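Local coordinates for protein 2-hydroxyisobutanoyl-CoA mutase large subunit (Aquincola tertiaricarbonis, PDB 4R3U) that isomerises 2-hydroxyisobutanoyl-CoA and (3S)-3-hydroxybutanoyl-CoA together with a small cobalamin-binding subunit, as the substrate-binding half of a B12-dependent mutase, at residues P88-S93 / D411-L416; R94-R99 / I402-S407; R339-T344 / A373-T378. All blocks are in the same frame, centred on the assembly; numbering follows the deposited sequence.

Contact 1 of 3, residues P88-S93 / D411-L416; sequences PTMYRS and DVIDPL. With 3HC (3-hydroxybutanoyl-coenzyme A), chain E.
Ile413 drives its CD1 methyl against the backbone of 88-93, reaching Pro88 O at 3.3 Å and Thr89 O at 3.4 Å. Its CG2 branch crosses the Met90 side chain at a slant, 3.5 Å from Met90 CG. A chi1 of -52° sets CG1 beside the Ile413 backbone N and CG2 anti to it, spreading the two branches over neighbouring parts of the turn. Met90 bends about both CB-CG and CG-SD, carrying its end away from Ile413 and toward Gln374. The turn behind this tight patch has the backbone angles of a type II' beta turn at Met90-Tyr91, closed by Arg92 N to Thr89 O at 3.1 Å. It belongs to the loop preceding strand 97-102 of the substrate-binding TIM barrel, and it carries the nucleotide end of the ligand: Met90 O stands 2.9 Å from N6A of the adenine, while Thr89 CG2 touches N1A. Toward Asp411 the packing thins to one polar link. Arg92 NE donates to Asp411 O over 2.7 Å at 160°; the oxygen lies in the guanidinium plane, yet the donor sits 37° above the carbonyl plane. The Asp411 carboxylate turns away, OD1 lying 6.4 Å from Arg92 NE, at a partly exposed position where it pairs with Arg45 of the second subunit. Arg92 NH1 likewise forms a salt bridge to Glu44 of that subunit.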
# COMPACT_ATOMS: atom_id res chain seq x y z
N PRO A 88 -7.88 -14.87 20.65
CA PRO A 88 -9.30 -14.60 20.32
C PRO A 88 -9.65 -13.13 20.13
O PRO A 88 -10.76 -12.84 19.71
CB PRO A 88 -10.03 -15.17 21.54
CG PRO A 88 -9.07 -14.97 22.66
CD PRO A 88 -7.71 -15.23 22.07
N THR A 89 -8.75 -12.22 20.49
CA THR A 89 -8.95 -10.77 20.50
C THR A 89 -8.07 -10.02 19.52
O THR A 89 -8.40 -8.89 19.12
CB THR A 89 -8.85 -10.25 21.95
OG1 THR A 89 -8.99 -8.86 22.00
CG2 THR A 89 -7.62 -10.73 22.65
N MET A 90 -6.95 -10.68 19.12
CA MET A 90 -5.95 -10.18 18.19
C MET A 90 -5.65 -8.69 18.34
O MET A 90 -5.40 -8.24 19.47
CB MET A 90 -6.27 -10.59 16.76
CG MET A 90 -6.22 -12.09 16.52
SD MET A 90 -4.57 -12.83 16.58
CE MET A 90 -3.82 -12.08 15.19
N TYR A 91 -5.71 -7.93 17.25
CA TYR A 91 -5.39 -6.49 17.21
C TYR A 91 -6.39 -5.53 17.85
O TYR A 91 -6.09 -4.35 17.95
CB TYR A 91 -5.01 -6.03 15.79
CG TYR A 91 -4.15 -7.00 15.01
CD1 TYR A 91 -3.02 -7.59 15.58
CD2 TYR A 91 -4.46 -7.32 13.68
CE1 TYR A 91 -2.23 -8.47 14.86
CE2 TYR A 91 -3.67 -8.21 12.95
CZ TYR A 91 -2.55 -8.77 13.54
OH TYR A 91 -1.75 -9.59 12.79
N ARG A 92 -7.54 -6.02 18.31
CA ARG A 92 -8.51 -5.14 18.99
C ARG A 92 -8.04 -4.92 20.44
O ARG A 92 -8.49 -3.99 21.13
CB ARG A 92 -9.92 -5.77 19.01
CG ARG A 92 -10.48 -6.14 17.66
CD ARG A 92 -11.67 -7.06 17.83
NE ARG A 92 -12.84 -6.26 17.56
CZ ARG A 92 -13.80 -6.00 18.42
NH1 ARG A 92 -13.76 -6.51 19.64
NH2 ARG A 92 -14.82 -5.24 18.07
N SER A 93 -7.16 -5.82 20.91
CA SER A 93 -6.61 -5.81 22.25
C SER A 93 -5.13 -5.45 22.20
O SER A 93 -4.73 -4.55 22.92
CB SER A 93 -6.86 -7.13 22.94
OG SER A 93 -6.29 -7.14 24.23
N ASP A 411 -9.51 -3.80 13.48
CA ASP A 411 -10.72 -3.88 14.33
C ASP A 411 -11.63 -5.10 14.16
O ASP A 411 -12.49 -5.30 15.01
CB ASP A 411 -11.50 -2.55 14.30
CG ASP A 411 -10.66 -1.30 14.55
OD1 ASP A 411 -9.52 -1.44 15.02
OD2 ASP A 411 -11.17 -0.17 14.33
N VAL A 412 -11.46 -5.88 13.08
CA VAL A 412 -12.24 -7.09 12.83
C VAL A 412 -11.23 -8.21 12.67
O VAL A 412 -10.29 -8.05 11.88
CB VAL A 412 -13.23 -6.97 11.63
CG1 VAL A 412 -13.90 -8.30 11.30
CG2 VAL A 412 -14.30 -5.91 11.92
N ILE A 413 -11.37 -9.30 13.45
CA ILE A 413 -10.44 -10.43 13.41
C ILE A 413 -10.69 -11.33 12.19
O ILE A 413 -11.85 -11.69 11.92
CB ILE A 413 -10.35 -11.23 14.75
CG1 ILE A 413 -10.07 -10.29 15.92
CG2 ILE A 413 -9.24 -12.31 14.67
CD1 ILE A 413 -10.47 -10.79 17.17
N ASP A 414 -9.59 -11.71 11.49
CA ASP A 414 -9.57 -12.54 10.28
C ASP A 414 -10.68 -12.04 9.31
O ASP A 414 -11.67 -12.75 9.07
CB ASP A 414 -9.70 -14.04 10.63
CG ASP A 414 -9.37 -14.94 9.46
OD1 ASP A 414 -8.24 -14.83 8.93
OD2 ASP A 414 -10.24 -15.71 9.05
N PRO A 415 -10.56 -10.77 8.84
CA PRO A 415 -11.62 -10.19 7.99
C PRO A 415 -11.84 -10.94 6.68
O PRO A 415 -12.94 -10.91 6.15
CB PRO A 415 -11.15 -8.75 7.77
CG PRO A 415 -9.68 -8.78 8.01
CD PRO A 415 -9.47 -9.79 9.05
N LEU A 416 -10.79 -11.64 6.20
CA LEU A 416 -10.85 -12.44 4.98
C LEU A 416 -11.50 -13.80 5.20
O LEU A 416 -11.72 -14.53 4.23
CB LEU A 416 -9.47 -12.57 4.29
CG LEU A 416 -8.72 -11.29 3.87
CD1 LEU A 416 -7.65 -11.60 2.84
CD2 LEU A 416 -9.65 -10.27 3.30
N1A 3HC E . -4.57 -10.27 23.93
C2A 3HC E . -3.89 -10.54 25.22
N3A 3HC E . -2.44 -10.69 25.07
C4A 3HC E . -1.84 -10.56 23.86
C5A 3HC E . -2.54 -10.32 22.73
C6A 3HC E . -3.88 -10.20 22.78
N6A 3HC E . -4.52 -9.97 21.63
N7A 3HC E . -1.66 -10.24 21.73
C8A 3HC E . -0.44 -10.43 22.23
N9A 3HC E . -0.55 -10.65 23.53
C1B 3HC E . 0.52 -10.92 24.54
C2B 3HC E . 1.25 -12.22 24.29
O2B 3HC E . 0.59 -13.33 24.91
C3B 3HC E . 2.61 -11.95 24.91
O3B 3HC E . 2.57 -12.14 26.35
P3B 3HC E . 3.71 -12.93 27.17
O7A 3HC E . 4.92 -12.13 26.91
O8A 3HC E . 3.20 -12.84 28.56
O9A 3HC E . 3.66 -14.28 26.56
C4B 3HC E . 2.83 -10.46 24.64
O4B 3HC E . 1.52 -9.87 24.44
C5B 3HC E . 3.75 -10.26 23.42
O5B 3HC E . 3.03 -10.58 22.20
P1A 3HC E . 3.46 -11.78 21.19
O1A 3HC E . 4.21 -12.85 21.90
O2A 3HC E . 2.27 -12.16 20.41
O3A 3HC E . 4.42 -10.88 20.20
P2A 3HC E . 6.03 -10.75 20.24
O4A 3HC E . 6.43 -9.78 19.20
O5A 3HC E . 6.53 -10.54 21.63
O6A 3HC E . 6.45 -12.21 19.81
CBP 3HC E . 7.19 -13.99 18.35
CCP 3HC E . 6.29 -12.75 18.49
CDP 3HC E . 6.62 -15.06 19.29
CEP 3HC E . 7.10 -14.53 16.92
CAP 3HC E . 8.67 -13.66 18.75
OAP 3HC E . 9.55 -14.81 18.77
C9P 3HC E . 9.33 -12.44 18.05
O9P 3HC E . 9.20 -11.30 18.51
N8P 3HC E . 10.10 -12.70 16.99
C7P 3HC E . 10.83 -11.64 16.29
C6P 3HC E . 11.82 -12.23 15.30
C5P 3HC E . 12.53 -11.16 14.47
O5P 3HC E . 12.23 -9.96 14.54
N4P 3HC E . 13.49 -11.65 13.69
C3P 3HC E . 14.28 -10.82 12.80
C2P 3HC E . 14.80 -11.69 11.69
S1P 3HC E . 15.72 -10.73 10.45
C1 3HC E . 16.18 -12.11 9.39
O1 3HC E . 16.55 -13.21 9.81
C2 3HC E . 15.99 -11.91 7.87
C3 3HC E . 17.11 -11.07 7.25
O3 3HC E . 17.19 -9.82 7.92
C4 3HC E . 18.46 -11.80 7.34

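Contact 2 of 3, residues R94-R99 / I402-S407; sequences RTWTMR and IIAEES. With 3HC (3-hydroxybutanoyl-coenzyme A), chain E.
Ala404 presents its methyl to three side chains of 94-99. Closest is Trp96, whose CH2 lies 3.5 Å from Ala404 CB, the methyl meeting the six-membered ring on a slant. Met98 CE reaches the same methyl at 3.8 Å, and Thr95 CG2 completes the group at 4.2 Å. From the preceding residue of the helix, Ile403 CG2 meets Trp96 CH2 more distantly, at 4.1 Å. This shell is wholly apolar and small, 140 Å² in all, and the indole is its main surface on the 94-99 side. Trp96 takes chi1 60°, with CG between the backbone N and the carbonyl carbon, which swings the ring back beneath Thr95: the Thr95 CG2 methyl lies 3.7 Å above the indole plane, over its centre. Further out, Trp96 NE1 is hydrogen-bonded to Gln400 of the same helix, and Tyr91 meets the ring edge-to-face. Met98 reaches the helix by an extended chain, touching Leu397 and Gln401 on the way. Thr97 and Arg99, on either side of Met98 in the sequence, serve the ligand instead. Arg99 NH2 donates to the pyrophosphate oxygen O4A at 2.7 Å and 151°, with O4A in the guanidinium plane, and Thr97 OG1 lies 2.7 Å from the same oxygen. Second-shell bonds from Arg99 NE to Ser375 and from NH1 to Ile125 O fix the guanidinium's rotation. The strand and the loop leading into it thus pack on an outer helix with one set of side chains and bind substrate with the other, the division of labour of a TIM barrel; in the methylmalonyl-CoA mutase family the acyl-CoA threads through the barrel's interior.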
# COMPACT_ATOMS: atom_id res chain seq x y z
N ARG A 94 -4.33 -6.14 21.37
CA ARG A 94 -2.90 -5.82 21.23
C ARG A 94 -2.48 -5.86 19.78
O ARG A 94 -2.63 -6.91 19.12
CB ARG A 94 -2.01 -6.75 22.07
CG ARG A 94 -2.33 -6.79 23.56
CD ARG A 94 -1.63 -5.72 24.36
NE ARG A 94 -1.82 -5.94 25.80
CZ ARG A 94 -1.06 -6.73 26.55
NH1 ARG A 94 -0.04 -7.41 26.01
NH2 ARG A 94 -1.30 -6.86 27.85
N THR A 95 -1.91 -4.74 19.28
CA THR A 95 -1.38 -4.62 17.91
C THR A 95 -0.16 -5.55 17.73
O THR A 95 0.57 -5.79 18.69
CB THR A 95 -0.92 -3.15 17.65
OG1 THR A 95 -1.99 -2.27 17.95
CG2 THR A 95 -0.48 -2.90 16.21
N TRP A 96 0.13 -5.97 16.50
CA TRP A 96 1.36 -6.72 16.23
C TRP A 96 2.56 -5.85 16.68
O TRP A 96 2.46 -4.62 16.74
CB TRP A 96 1.47 -7.07 14.71
CG TRP A 96 1.49 -5.87 13.80
CD1 TRP A 96 2.59 -5.18 13.38
CD2 TRP A 96 0.34 -5.15 13.31
NE1 TRP A 96 2.20 -4.09 12.62
CE2 TRP A 96 0.83 -4.05 12.57
CE3 TRP A 96 -1.05 -5.37 13.39
CZ2 TRP A 96 -0.04 -3.14 11.93
CZ3 TRP A 96 -1.91 -4.47 12.74
CH2 TRP A 96 -1.40 -3.38 12.02
N THR A 97 3.69 -6.48 17.01
CA THR A 97 4.88 -5.75 17.38
C THR A 97 5.47 -5.14 16.10
O THR A 97 5.60 -5.83 15.07
CB THR A 97 5.89 -6.66 18.11
OG1 THR A 97 5.24 -7.38 19.15
CG2 THR A 97 7.02 -5.88 18.74
N MET A 98 5.75 -3.84 16.13
CA MET A 98 6.38 -3.13 15.05
C MET A 98 7.85 -3.20 15.48
O MET A 98 8.29 -2.50 16.40
CB MET A 98 5.84 -1.71 14.94
CG MET A 98 4.33 -1.70 14.80
SD MET A 98 3.64 -0.11 14.40
CE MET A 98 1.90 -0.52 14.40
N ARG A 99 8.52 -4.23 14.93
CA ARG A 99 9.87 -4.63 15.29
C ARG A 99 10.81 -4.60 14.06
O ARG A 99 10.88 -5.57 13.28
CB ARG A 99 9.79 -6.01 15.93
CG ARG A 99 11.10 -6.50 16.51
CD ARG A 99 11.08 -7.98 16.81
NE ARG A 99 9.96 -8.37 17.66
CZ ARG A 99 9.93 -8.23 18.98
NH1 ARG A 99 10.95 -7.67 19.62
NH2 ARG A 99 8.87 -8.62 19.67
N ILE A 402 0.01 3.43 9.71
CA ILE A 402 -1.11 3.79 8.85
C ILE A 402 -2.09 2.61 8.75
O ILE A 402 -3.31 2.81 8.84
CB ILE A 402 -0.63 4.35 7.47
CG1 ILE A 402 -0.30 5.87 7.61
CG2 ILE A 402 -1.66 4.13 6.33
CD1 ILE A 402 0.67 6.38 6.71
N ILE A 403 -1.56 1.38 8.55
CA ILE A 403 -2.35 0.15 8.47
C ILE A 403 -3.06 -0.07 9.80
O ILE A 403 -4.25 -0.37 9.83
CB ILE A 403 -1.48 -1.05 8.01
CG1 ILE A 403 -1.03 -0.88 6.57
CG2 ILE A 403 -2.23 -2.41 8.17
CD1 ILE A 403 0.04 -1.81 6.17
N ALA A 404 -2.33 0.09 10.91
CA ALA A 404 -2.85 -0.12 12.26
C ALA A 404 -3.87 0.90 12.67
O ALA A 404 -4.88 0.53 13.26
CB ALA A 404 -1.72 -0.13 13.27
N GLU A 405 -3.59 2.19 12.40
CA GLU A 405 -4.45 3.26 12.90
C GLU A 405 -5.43 3.89 11.91
O GLU A 405 -6.46 4.39 12.34
CB GLU A 405 -3.62 4.34 13.61
CG GLU A 405 -2.66 3.79 14.65
CD GLU A 405 -2.10 4.79 15.63
OE1 GLU A 405 -2.87 5.63 16.15
OE2 GLU A 405 -0.88 4.72 15.91
N GLU A 406 -5.12 3.90 10.62
CA GLU A 406 -5.99 4.59 9.67
C GLU A 406 -6.88 3.73 8.78
O GLU A 406 -7.91 4.22 8.30
CB GLU A 406 -5.17 5.56 8.81
CG GLU A 406 -4.46 6.65 9.59
CD GLU A 406 -3.98 7.76 8.69
OE1 GLU A 406 -4.13 7.65 7.45
OE2 GLU A 406 -3.38 8.72 9.21
N SER A 407 -6.44 2.49 8.49
CA SER A 407 -7.12 1.57 7.58
C SER A 407 -8.36 0.84 8.16
O SER A 407 -9.20 0.38 7.39
CB SER A 407 -6.12 0.56 7.02
OG SER A 407 -5.81 -0.42 7.99
N1A 3HC E . -4.57 -10.27 23.93
C2A 3HC E . -3.89 -10.54 25.22
N3A 3HC E . -2.44 -10.69 25.07
C4A 3HC E . -1.84 -10.56 23.86
C5A 3HC E . -2.54 -10.32 22.73
C6A 3HC E . -3.88 -10.20 22.78
N6A 3HC E . -4.52 -9.97 21.63
N7A 3HC E . -1.66 -10.24 21.73
C8A 3HC E . -0.44 -10.43 22.23
N9A 3HC E . -0.55 -10.65 23.53
C1B 3HC E . 0.52 -10.92 24.54
C2B 3HC E . 1.25 -12.22 24.29
O2B 3HC E . 0.59 -13.33 24.91
C3B 3HC E . 2.61 -11.95 24.91
O3B 3HC E . 2.57 -12.14 26.35
P3B 3HC E . 3.71 -12.93 27.17
O7A 3HC E . 4.92 -12.13 26.91
O8A 3HC E . 3.20 -12.84 28.56
O9A 3HC E . 3.66 -14.28 26.56
C4B 3HC E . 2.83 -10.46 24.64
O4B 3HC E . 1.52 -9.87 24.44
C5B 3HC E . 3.75 -10.26 23.42
O5B 3HC E . 3.03 -10.58 22.20
P1A 3HC E . 3.46 -11.78 21.19
O1A 3HC E . 4.21 -12.85 21.90
O2A 3HC E . 2.27 -12.16 20.41
O3A 3HC E . 4.42 -10.88 20.20
P2A 3HC E . 6.03 -10.75 20.24
O4A 3HC E . 6.43 -9.78 19.20
O5A 3HC E . 6.53 -10.54 21.63
O6A 3HC E . 6.45 -12.21 19.81
CBP 3HC E . 7.19 -13.99 18.35
CCP 3HC E . 6.29 -12.75 18.49
CDP 3HC E . 6.62 -15.06 19.29
CEP 3HC E . 7.10 -14.53 16.92
CAP 3HC E . 8.67 -13.66 18.75
OAP 3HC E . 9.55 -14.81 18.77
C9P 3HC E . 9.33 -12.44 18.05
O9P 3HC E . 9.20 -11.30 18.51
N8P 3HC E . 10.10 -12.70 16.99
C7P 3HC E . 10.83 -11.64 16.29
C6P 3HC E . 11.82 -12.23 15.30
C5P 3HC E . 12.53 -11.16 14.47
O5P 3HC E . 12.23 -9.96 14.54
N4P 3HC E . 13.49 -11.65 13.69
C3P 3HC E . 14.28 -10.82 12.80
C2P 3HC E . 14.80 -11.69 11.69
S1P 3HC E . 15.72 -10.73 10.45
C1 3HC E . 16.18 -12.11 9.39
O1 3HC E . 16.55 -13.21 9.81
C2 3HC E . 15.99 -11.91 7.87
C3 3HC E . 17.11 -11.07 7.25
O3 3HC E . 17.19 -9.82 7.92
C4 3HC E . 18.46 -11.80 7.34

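Contact 3 of 3, residues R339-T344 / A373-T378; sequences RFHCQT and AQSLHT. With 3HC (3-hydroxybutanoyl-coenzyme A), chain E.
Gln374 uses its side-chain amide as a substitute for a strand carbonyl: OE1 accepts from Phe340 N at 2.8 Å, in the amide plane on a lone pair, while Gln374 N donates back to Phe340 O at 2.9 Å. The bend at Gln374 chi2, 57°, returns the amide to the neighbouring backbone. Next to this grip, Ala373 CA makes a CH-pi contact 3.9 Å from the Phe340 ring centroid, 24° off the normal. Beyond it the strands run parallel, with Cys342 N bonded to Ser375 O, His377 N to Cys342 O, and Thr344 N to His377 O at 3.2 Å. Cys342 and Leu376 share one face of the sheet, and Cys342 packs on helix 357-370. His341, Ser375, Gln343 and His377 occupy the ligand face, where Gln343 and His377 lie side by side near the 5'-deoxyadenosine. His341 ND1 and Ser375 OG are hydrogen-bonded at 2.8 Å. This bond, at the ring's edge, helps hold the imidazole with its face under the pantetheine, with O5P 3.1 Å above the ring plane, over its centre. His341 therefore meets that carbonyl by face packing rather than through an in-plane N-H.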
# COMPACT_ATOMS: atom_id res chain seq x y z
N ARG A 339 2.47 -18.86 16.54
CA ARG A 339 2.79 -17.45 16.71
C ARG A 339 3.95 -17.22 15.73
O ARG A 339 4.83 -18.08 15.63
CB ARG A 339 3.24 -17.09 18.16
CG ARG A 339 2.19 -17.32 19.26
CD ARG A 339 2.80 -17.14 20.63
NE ARG A 339 4.01 -17.95 20.76
CZ ARG A 339 5.08 -17.63 21.47
NH1 ARG A 339 5.12 -16.49 22.16
NH2 ARG A 339 6.13 -18.43 21.49
N PHE A 340 3.91 -16.09 14.98
CA PHE A 340 4.96 -15.81 14.00
C PHE A 340 5.32 -14.34 13.81
O PHE A 340 4.47 -13.45 13.95
CB PHE A 340 4.67 -16.49 12.64
CG PHE A 340 3.64 -15.84 11.75
CD1 PHE A 340 2.27 -16.01 11.99
CD2 PHE A 340 4.02 -15.10 10.63
CE1 PHE A 340 1.32 -15.44 11.13
CE2 PHE A 340 3.06 -14.50 9.80
CZ PHE A 340 1.72 -14.69 10.04
N HIS A 341 6.62 -14.11 13.53
CA HIS A 341 7.16 -12.82 13.16
C HIS A 341 7.11 -12.86 11.64
O HIS A 341 7.27 -13.93 11.03
CB HIS A 341 8.61 -12.64 13.61
CG HIS A 341 9.28 -11.41 13.04
ND1 HIS A 341 8.95 -10.13 13.46
CD2 HIS A 341 10.20 -11.30 12.06
CE1 HIS A 341 9.67 -9.30 12.74
NE2 HIS A 341 10.45 -9.95 11.90
N CYS A 342 6.88 -11.70 11.03
CA CYS A 342 6.81 -11.60 9.58
C CYS A 342 7.72 -10.47 9.10
O CYS A 342 7.86 -9.45 9.77
CB CYS A 342 5.35 -11.38 9.14
SG CYS A 342 5.08 -11.48 7.35
N GLN A 343 8.34 -10.66 7.94
CA GLN A 343 9.13 -9.63 7.29
C GLN A 343 8.63 -9.61 5.88
O GLN A 343 8.35 -10.67 5.32
CB GLN A 343 10.64 -9.93 7.35
CG GLN A 343 11.52 -8.79 6.79
CD GLN A 343 13.00 -9.03 6.97
OE1 GLN A 343 13.46 -9.89 7.72
NE2 GLN A 343 13.80 -8.25 6.30
N THR A 344 8.49 -8.41 5.31
CA THR A 344 8.04 -8.22 3.94
C THR A 344 9.15 -8.73 3.01
O THR A 344 10.33 -8.76 3.42
CB THR A 344 7.56 -6.77 3.72
OG1 THR A 344 8.64 -5.85 3.91
CG2 THR A 344 6.40 -6.39 4.66
N ALA A 373 -0.11 -11.91 11.73
CA ALA A 373 1.26 -11.88 12.25
C ALA A 373 1.29 -11.24 13.66
O ALA A 373 0.46 -10.37 13.96
CB ALA A 373 2.16 -11.13 11.29
N GLN A 374 2.23 -11.70 14.51
CA GLN A 374 2.39 -11.25 15.92
C GLN A 374 3.40 -10.14 16.01
O GLN A 374 3.41 -9.37 16.99
CB GLN A 374 2.87 -12.41 16.81
CG GLN A 374 1.77 -13.34 17.28
CD GLN A 374 0.98 -13.96 16.17
OE1 GLN A 374 1.43 -14.86 15.47
NE2 GLN A 374 -0.22 -13.45 15.95
N SER A 375 4.30 -10.12 15.02
CA SER A 375 5.41 -9.21 14.91
C SER A 375 5.69 -8.97 13.44
O SER A 375 5.51 -9.87 12.60
CB SER A 375 6.63 -9.80 15.63
OG SER A 375 7.74 -8.92 15.67
N LEU A 376 6.08 -7.72 13.10
CA LEU A 376 6.35 -7.35 11.72
C LEU A 376 7.48 -6.39 11.53
O LEU A 376 7.53 -5.34 12.18
CB LEU A 376 5.07 -6.81 11.06
CG LEU A 376 5.09 -6.33 9.59
CD1 LEU A 376 5.41 -7.48 8.63
CD2 LEU A 376 3.79 -5.64 9.22
N HIS A 377 8.37 -6.72 10.57
CA HIS A 377 9.41 -5.85 10.07
C HIS A 377 8.97 -5.49 8.63
O HIS A 377 8.76 -6.37 7.78
CB HIS A 377 10.78 -6.54 10.02
CG HIS A 377 11.84 -5.73 9.32
ND1 HIS A 377 12.73 -4.92 10.03
CD2 HIS A 377 12.11 -5.60 8.00
CE1 HIS A 377 13.48 -4.32 9.11
NE2 HIS A 377 13.16 -4.72 7.88
N THR A 378 8.90 -4.18 8.34
CA THR A 378 8.67 -3.68 7.00
C THR A 378 10.03 -3.23 6.46
O THR A 378 10.79 -2.56 7.17
CB THR A 378 7.61 -2.57 6.96
OG1 THR A 378 7.72 -1.76 8.12
CG2 THR A 378 6.20 -3.11 6.84
N1A 3HC E . -4.57 -10.27 23.93
C2A 3HC E . -3.89 -10.54 25.22
N3A 3HC E . -2.44 -10.69 25.07
C4A 3HC E . -1.84 -10.56 23.86
C5A 3HC E . -2.54 -10.32 22.73
C6A 3HC E . -3.88 -10.20 22.78
N6A 3HC E . -4.52 -9.97 21.63
N7A 3HC E . -1.66 -10.24 21.73
C8A 3HC E . -0.44 -10.43 22.23
N9A 3HC E . -0.55 -10.65 23.53
C1B 3HC E . 0.52 -10.92 24.54
C2B 3HC E . 1.25 -12.22 24.29
O2B 3HC E . 0.59 -13.33 24.91
C3B 3HC E . 2.61 -11.95 24.91
O3B 3HC E . 2.57 -12.14 26.35
P3B 3HC E . 3.71 -12.93 27.17
O7A 3HC E . 4.92 -12.13 26.91
O8A 3HC E . 3.20 -12.84 28.56
O9A 3HC E . 3.66 -14.28 26.56
C4B 3HC E . 2.83 -10.46 24.64
O4B 3HC E . 1.52 -9.87 24.44
C5B 3HC E . 3.75 -10.26 23.42
O5B 3HC E . 3.03 -10.58 22.20
P1A 3HC E . 3.46 -11.78 21.19
O1A 3HC E . 4.21 -12.85 21.90
O2A 3HC E . 2.27 -12.16 20.41
O3A 3HC E . 4.42 -10.88 20.20
P2A 3HC E . 6.03 -10.75 20.24
O4A 3HC E . 6.43 -9.78 19.20
O5A 3HC E . 6.53 -10.54 21.63
O6A 3HC E . 6.45 -12.21 19.81
CBP 3HC E . 7.19 -13.99 18.35
CCP 3HC E . 6.29 -12.75 18.49
CDP 3HC E . 6.62 -15.06 19.29
CEP 3HC E . 7.10 -14.53 16.92
CAP 3HC E . 8.67 -13.66 18.75
OAP 3HC E . 9.55 -14.81 18.77
C9P 3HC E . 9.33 -12.44 18.05
O9P 3HC E . 9.20 -11.30 18.51
N8P 3HC E . 10.10 -12.70 16.99
C7P 3HC E . 10.83 -11.64 16.29
C6P 3HC E . 11.82 -12.23 15.30
C5P 3HC E . 12.53 -11.16 14.47
O5P 3HC E . 12.23 -9.96 14.54
N4P 3HC E . 13.49 -11.65 13.69
C3P 3HC E . 14.28 -10.82 12.80
C2P 3HC E . 14.80 -11.69 11.69
S1P 3HC E . 15.72 -10.73 10.45
C1 3HC E . 16.18 -12.11 9.39
O1 3HC E . 16.55 -13.21 9.81
C2 3HC E . 15.99 -11.91 7.87
C3 3HC E . 17.11 -11.07 7.25
O3 3HC E . 17.19 -9.82 7.92
C4 3HC E . 18.46 -11.80 7.34

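In the fold
From the N terminus, the loop 88-93 runs straight into 94-99, which leads into strand 97-102, so contacts 1 and 2 open one after the other. The chain then passes round the barrel to 339-344 and returns through helix 357-370 to 373-378, where contact 3 closes its short beta-alpha-beta loop. Helix 390-405 follows, and at 402-407 contact 2 closes; 411-416 closes contact 1 last. The three loops are fully nested, without crossing. Strand 375-377 lies between strands 97-102 and 340-344, joined to the former by Thr97 O and Leu376 N at 2.8 Å. Contacts 1 and 2 also meet the second subunit, whereas contact 3 lies deeper in the barrel.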